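Local coordinates for heat shock protein-related protein (Deinococcus radiodurans, PDB 4FEI) that belongs to the small heat shock proteins and probably acts as a stress-response chaperone that keeps unfolding proteins from aggregating, represented here by its alpha-crystallin domain, at residues H17-P25 against F63-V73. Residues are numbered along the deposited sequence; the frame is centred on the assembly and turned at random.
Sequences HLDLLLDVP and FVRELAFPEPV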
ATOM      1  N   HIS A  17      20.729 -12.048   5.723  1.00 23.50           N
ATOM      2  CA  HIS A  17      20.287 -10.692   5.438  1.00 22.78           C
ATOM      3  C   HIS A  17      19.192 -10.199   6.374  1.00 22.16           C
ATOM      4  O   HIS A  17      18.478 -10.979   6.995  1.00 22.48           O
ATOM      5  CB  HIS A  17      19.830 -10.555   3.985  1.00 22.25           C
ATOM      6  CG  HIS A  17      20.948 -10.611   3.001  1.00 23.64           C
ATOM      7  ND1 HIS A  17      21.458 -11.800   2.516  1.00 25.66           N
ATOM      8  CD2 HIS A  17      21.666  -9.624   2.412  1.00 22.93           C
ATOM      9  CE1 HIS A  17      22.452 -11.539   1.679  1.00 26.44           C
ATOM     10  NE2 HIS A  17      22.592 -10.227   1.592  1.00 25.05           N
ATOM     11  N   LEU A  18      19.051  -8.879   6.423  1.00 21.96           N
ATOM     12  CA  LEU A  18      17.989  -8.199   7.155  1.00 20.83           C
ATOM     13  C   LEU A  18      17.149  -7.444   6.109  1.00 20.14           C
ATOM     14  O   LEU A  18      17.690  -6.621   5.352  1.00 20.03           O
ATOM     15  CB  LEU A  18      18.630  -7.223   8.137  1.00 20.77           C
ATOM     16  CG  LEU A  18      17.768  -6.508   9.164  1.00 21.05           C
ATOM     17  CD1 LEU A  18      17.038  -7.514  10.099  1.00 22.54           C
ATOM     18  CD2 LEU A  18      18.638  -5.557   9.974  1.00 22.25           C
ATOM     19  N   ASP A  19      15.845  -7.735   6.047  1.00 19.55           N
ATOM     20  CA  ASP A  19      14.946  -7.092   5.086  1.00 18.91           C
ATOM     21  C   ASP A  19      14.043  -6.066   5.729  1.00 18.67           C
ATOM     22  O   ASP A  19      13.397  -6.337   6.759  1.00 19.31           O
ATOM     23  CB  ASP A  19      14.012  -8.113   4.421  1.00 19.37           C
ATOM     24  CG  ASP A  19      14.753  -9.173   3.637  1.00 20.33           C
ATOM     25  OD1 ASP A  19      15.903  -8.898   3.193  1.00 22.15           O
ATOM     26  OD2 ASP A  19      14.184 -10.279   3.473  1.00 21.40           O
ATOM     27  N   LEU A  20      13.938  -4.912   5.096  1.00 17.81           N
ATOM     28  CA  LEU A  20      12.946  -3.914   5.463  1.00 17.83           C
ATOM     29  C   LEU A  20      11.877  -3.947   4.392  1.00 17.73           C
ATOM     30  O   LEU A  20      12.177  -3.794   3.220  1.00 18.68           O
ATOM     31  CB  LEU A  20      13.588  -2.528   5.519  1.00 17.64           C
ATOM     32  CG  LEU A  20      12.861  -1.227   5.866  1.00 18.86           C
ATOM     33  CD1 LEU A  20      12.291  -0.597   4.618  1.00 20.63           C
ATOM     34  CD2 LEU A  20      11.776  -1.389   6.932  1.00 19.95           C
ATOM     35  N   LEU A  21      10.637  -4.195   4.780  1.00 17.46           N
ATOM     36  CA  LEU A  21       9.512  -4.105   3.857  1.00 16.98           C
ATOM     37  C   LEU A  21       8.679  -2.885   4.224  1.00 16.80           C
ATOM     38  O   LEU A  21       8.271  -2.700   5.383  1.00 17.15           O
ATOM     39  CB  LEU A  21       8.634  -5.361   3.912  1.00 17.11           C
ATOM     40  CG  LEU A  21       9.264  -6.673   3.441  1.00 17.64           C
ATOM     41  CD1 LEU A  21       9.790  -7.463   4.598  1.00 18.88           C
ATOM     42  CD2 LEU A  21       8.157  -7.505   2.761  1.00 20.65           C
ATOM     43  N   LEU A  22       8.421  -2.048   3.231  1.00 16.72           N
ATOM     44  CA  LEU A  22       7.741  -0.762   3.469  1.00 16.58           C
ATOM     45  C   LEU A  22       6.543  -0.632   2.519  1.00 16.62           C
ATOM     46  O   LEU A  22       6.717  -0.696   1.316  1.00 16.70           O
ATOM     47  CB  LEU A  22       8.740   0.396   3.282  1.00 16.54           C
ATOM     48  CG  LEU A  22       8.313   1.757   3.808  1.00 16.56           C
ATOM     49  CD1 LEU A  22       8.390   1.800   5.346  1.00 18.48           C
ATOM     50  CD2 LEU A  22       9.185   2.891   3.167  1.00 16.50           C
ATOM     51  N   ASP A  23       5.345  -0.490   3.069  1.00 16.63           N
ATOM     52  CA  ASP A  23       4.130  -0.411   2.248  1.00 16.75           C
ATOM     53  C   ASP A  23       4.034   0.991   1.627  1.00 16.80           C
ATOM     54  O   ASP A  23       3.662   1.968   2.318  1.00 16.79           O
ATOM     55  CB  ASP A  23       2.861  -0.674   3.075  1.00 16.82           C
ATOM     56  CG  ASP A  23       2.661  -2.124   3.391  1.00 16.88           C
ATOM     57  OD1 ASP A  23       1.923  -2.421   4.374  1.00 19.07           O
ATOM     58  OD2 ASP A  23       3.200  -2.979   2.671  1.00 17.90           O
ATOM     59  N   VAL A  24       4.371   1.067   0.327  1.00 16.90           N
ATOM     60  CA  VAL A  24       4.333   2.339  -0.388  1.00 17.02           C
ATOM     61  C   VAL A  24       3.466   2.262  -1.695  1.00 17.31           C
ATOM     62  O   VAL A  24       3.981   2.437  -2.800  1.00 17.44           O
ATOM     63  CB  VAL A  24       5.799   2.876  -0.666  1.00 16.95           C
ATOM     64  CG1 VAL A  24       6.489   3.384   0.642  1.00 16.76           C
ATOM     65  CG2 VAL A  24       6.658   1.818  -1.341  1.00 16.96           C
ATOM     66  N   PRO A  25       2.163   1.959  -1.572  1.00 17.45           N
ATOM     67  CA  PRO A  25       1.371   1.877  -2.810  1.00 17.79           C
ATOM     68  C   PRO A  25       1.182   3.245  -3.468  1.00 18.06           C
ATOM     69  O   PRO A  25       0.996   4.226  -2.758  1.00 18.04           O
ATOM     70  CB  PRO A  25       0.010   1.307  -2.333  1.00 17.92           C
ATOM     71  CG  PRO A  25      -0.102   1.736  -0.956  1.00 17.73           C
ATOM     72  CD  PRO A  25       1.322   1.734  -0.384  1.00 17.39           C
ATOM     73  N   PHE A  63       6.485  11.476   2.480  1.00 16.96           N
ATOM     74  CA  PHE A  63       6.696  10.735   3.703  1.00 15.73           C
ATOM     75  C   PHE A  63       8.201  10.711   4.052  1.00 15.92           C
ATOM     76  O   PHE A  63       9.050  10.758   3.170  1.00 16.86           O
ATOM     77  CB  PHE A  63       6.156   9.297   3.553  1.00 15.31           C
ATOM     78  CG  PHE A  63       7.088   8.356   2.775  1.00 15.71           C
ATOM     79  CD1 PHE A  63       8.179   7.712   3.398  1.00 15.67           C
ATOM     80  CD2 PHE A  63       6.839   8.079   1.441  1.00 16.41           C
ATOM     81  CE1 PHE A  63       8.984   6.857   2.694  1.00 16.69           C
ATOM     82  CE2 PHE A  63       7.653   7.201   0.728  1.00 17.51           C
ATOM     83  CZ  PHE A  63       8.727   6.602   1.347  1.00 17.98           C
ATOM     84  N   VAL A  64       8.499  10.660   5.342  1.00 15.33           N
ATOM     85  CA  VAL A  64       9.852  10.541   5.803  1.00 15.62           C
ATOM     86  C   VAL A  64       9.871   9.604   7.014  1.00 15.14           C
ATOM     87  O   VAL A  64       9.172   9.861   8.014  1.00 15.16           O
ATOM     88  CB  VAL A  64      10.494  11.939   6.207  1.00 16.61           C
ATOM     89  CG1 VAL A  64      11.956  11.738   6.682  1.00 16.30           C
ATOM     90  CG2 VAL A  64      10.384  12.943   5.064  1.00 16.91           C
ATOM     91  N   ARG A  65      10.648   8.522   6.924  1.00 18.81           N
ATOM     92  CA  ARG A  65      10.862   7.625   8.080  1.00 18.20           C
ATOM     93  C   ARG A  65      12.334   7.463   8.437  1.00 17.91           C
ATOM     94  O   ARG A  65      13.186   7.348   7.545  1.00 18.40           O
ATOM     95  CB  ARG A  65      10.189   6.268   7.885  1.00 17.44           C
ATOM     96  CG  ARG A  65       8.708   6.427   7.686  1.00 19.04           C
ATOM     97  CD  ARG A  65       7.970   5.294   8.131  1.00 18.39           C
ATOM     98  NE  ARG A  65       7.982   5.169   9.582  1.00 17.30           N
ATOM     99  CZ  ARG A  65       7.554   4.070  10.191  1.00 17.03           C
ATOM    100  NH1 ARG A  65       7.060   3.042   9.458  1.00 16.35           N
ATOM    101  NH2 ARG A  65       7.625   3.978  11.500  1.00 18.22           N
ATOM    102  N   GLU A  66      12.614   7.493   9.735  1.00 17.92           N
ATOM    103  CA  GLU A  66      13.943   7.244  10.284  1.00 17.89           C
ATOM    104  C   GLU A  66      13.829   5.953  11.124  1.00 17.70           C
ATOM    105  O   GLU A  66      13.134   5.920  12.167  1.00 18.42           O
ATOM    106  CB  GLU A  66      14.396   8.424  11.129  1.00 19.03           C
ATOM    107  CG  GLU A  66      15.858   8.715  11.104  1.00 20.29           C
ATOM    108  CD  GLU A  66      16.197  10.117  11.639  1.00 24.70           C
ATOM    109  OE1 GLU A  66      16.891  10.895  10.895  1.00 27.54           O
ATOM    110  OE2 GLU A  66      15.794  10.448  12.798  1.00 24.53           O
ATOM    111  N   LEU A  67      14.474   4.876  10.640  1.00 17.03           N
ATOM    112  CA  LEU A  67      14.208   3.526  11.148  1.00 16.45           C
ATOM    113  C   LEU A  67      15.513   2.885  11.590  1.00 17.05           C
ATOM    114  O   LEU A  67      16.467   2.810  10.802  1.00 17.32           O
ATOM    115  CB  LEU A  67      13.523   2.632  10.084  1.00 15.71           C
ATOM    116  CG  LEU A  67      12.281   3.116   9.336  1.00 16.13           C
ATOM    117  CD1 LEU A  67      12.139   2.318   8.066  1.00 16.45           C
ATOM    118  CD2 LEU A  67      10.976   3.051  10.157  1.00 16.89           C
ATOM    119  N   ALA A  68      15.558   2.449  12.852  1.00 17.53           N
ATOM    120  CA  ALA A  68      16.796   1.897  13.441  1.00 18.22           C
ATOM    121  C   ALA A  68      16.888   0.452  13.054  1.00 18.26           C
ATOM    122  O   ALA A  68      15.860  -0.258  13.103  1.00 19.50           O
ATOM    123  CB  ALA A  68      16.753   2.012  14.969  1.00 19.29           C
ATOM    124  N   PHE A  69      18.079   0.001  12.654  1.00 18.58           N
ATOM    125  CA  PHE A  69      18.291  -1.438  12.365  1.00 18.63           C
ATOM    126  C   PHE A  69      18.103  -2.279  13.635  1.00 19.18           C
ATOM    127  O   PHE A  69      18.712  -1.994  14.651  1.00 20.05           O
ATOM    128  CB  PHE A  69      19.684  -1.706  11.808  1.00 18.50           C
ATOM    129  CG  PHE A  69      19.954  -1.057  10.484  1.00 18.43           C
ATOM    130  CD1 PHE A  69      20.871   0.007  10.374  1.00 18.47           C
ATOM    131  CD2 PHE A  69      19.321  -1.519   9.341  1.00 18.81           C
ATOM    132  CE1 PHE A  69      21.115   0.611   9.142  1.00 19.29           C
ATOM    133  CE2 PHE A  69      19.566  -0.928   8.085  1.00 19.87           C
ATOM    134  CZ  PHE A  69      20.470   0.138   7.987  1.00 19.25           C
ATOM    135  N   PRO A  70      17.261  -3.317  13.569  1.00 19.54           N
ATOM    136  CA  PRO A  70      17.037  -4.215  14.732  1.00 20.97           C
ATOM    137  C   PRO A  70      18.273  -5.042  15.007  1.00 22.41           C
ATOM    138  O   PRO A  70      18.427  -5.571  16.110  1.00 23.77           O
ATOM    139  CB  PRO A  70      15.895  -5.164  14.254  1.00 20.53           C
ATOM    140  CG  PRO A  70      15.293  -4.471  13.047  1.00 19.23           C
ATOM    141  CD  PRO A  70      16.414  -3.678  12.414  1.00 18.71           C
ATOM    142  N   GLU A  71      19.125  -5.159  13.981  1.00 23.02           N
ATOM    143  CA  GLU A  71      20.348  -5.964  14.011  1.00 24.54           C
ATOM    144  C   GLU A  71      21.422  -5.171  13.270  1.00 24.70           C
ATOM    145  O   GLU A  71      21.129  -4.591  12.232  1.00 23.91           O
ATOM    146  CB  GLU A  71      20.081  -7.257  13.252  1.00 25.19           C
ATOM    147  CG  GLU A  71      20.583  -8.493  13.909  1.00 29.02           C
ATOM    148  CD  GLU A  71      19.661  -8.939  15.033  1.00 33.09           C
ATOM    149  OE1 GLU A  71      19.837  -8.411  16.179  1.00 34.89           O
ATOM    150  OE2 GLU A  71      18.788  -9.833  14.768  1.00 34.21           O
ATOM    151  N   PRO A  72      22.674  -5.157  13.782  1.00 26.71           N
ATOM    152  CA  PRO A  72      23.764  -4.490  13.048  1.00 26.89           C
ATOM    153  C   PRO A  72      23.997  -5.089  11.645  1.00 27.00           C
ATOM    154  O   PRO A  72      23.977  -6.300  11.476  1.00 27.98           O
ATOM    155  CB  PRO A  72      24.980  -4.667  13.966  1.00 28.37           C
ATOM    156  CG  PRO A  72      24.587  -5.824  14.900  1.00 29.73           C
ATOM    157  CD  PRO A  72      23.123  -5.691  15.085  1.00 28.18           C
ATOM    158  N   VAL A  73      24.197  -4.224  10.653  1.00 26.54           N
ATOM    159  CA  VAL A  73      24.425  -4.658   9.271  1.00 27.11           C
ATOM    160  C   VAL A  73      25.780  -4.193   8.748  1.00 28.70           C
ATOM    161  O   VAL A  73      26.346  -3.228   9.263  1.00 28.65           O
ATOM    162  CB  VAL A  73      23.300  -4.173   8.299  1.00 26.02           C
ATOM    163  CG1 VAL A  73      21.922  -4.713   8.730  1.00 24.35           C
ATOM    164  CG2 VAL A  73      23.271  -2.641   8.198  1.00 25.03           C
TER
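With CG anti to the backbone N (chi1 -172°), L18 sends CD2 among F69, P70, E71 and V73, while F63, its CG wedged between backbone N and carbonyl carbon (chi1 79°), places its ring against L22 and V24. These side chains join the two sheets of the alpha-crystallin sandwich: strand 17-23 belongs to one and strand 62-68 to the other, running nearly antiparallel at 153° with axes 10.9 Å apart. At that spacing the strands meet through side chains, and every second residue, L18, L20 and L22, points inward. CD2 of L18 lies 3.6 Å from V73 CG1, 3.8 Å from P70 CD and 3.5 Å from the carbonyl oxygen of E71, in the loop after strand 62-68. Midway, L20 CD2 meets L67 CD1 at 3.9 Å, the two leucines crossing at about a right angle. Farther on, L22 CD2 approaches F63 CE1 to 4.0 Å, and V24 CG1 lies equally far from F63 CZ. Were F63 an alanine, these two methyls would probably lose their aromatic partner and a gap would open at this end of the sandwich, where W5 also packs edge-to-face on the ring. R65 keeps its aliphatic part near L22; L67 CD2 lies over one face of its guanidinium, and NH1 forms a salt bridge with E57 of the second subunit. Cohesion between these segments therefore rests on hydrophobic burial and shape fit rather than on directional polar bonds.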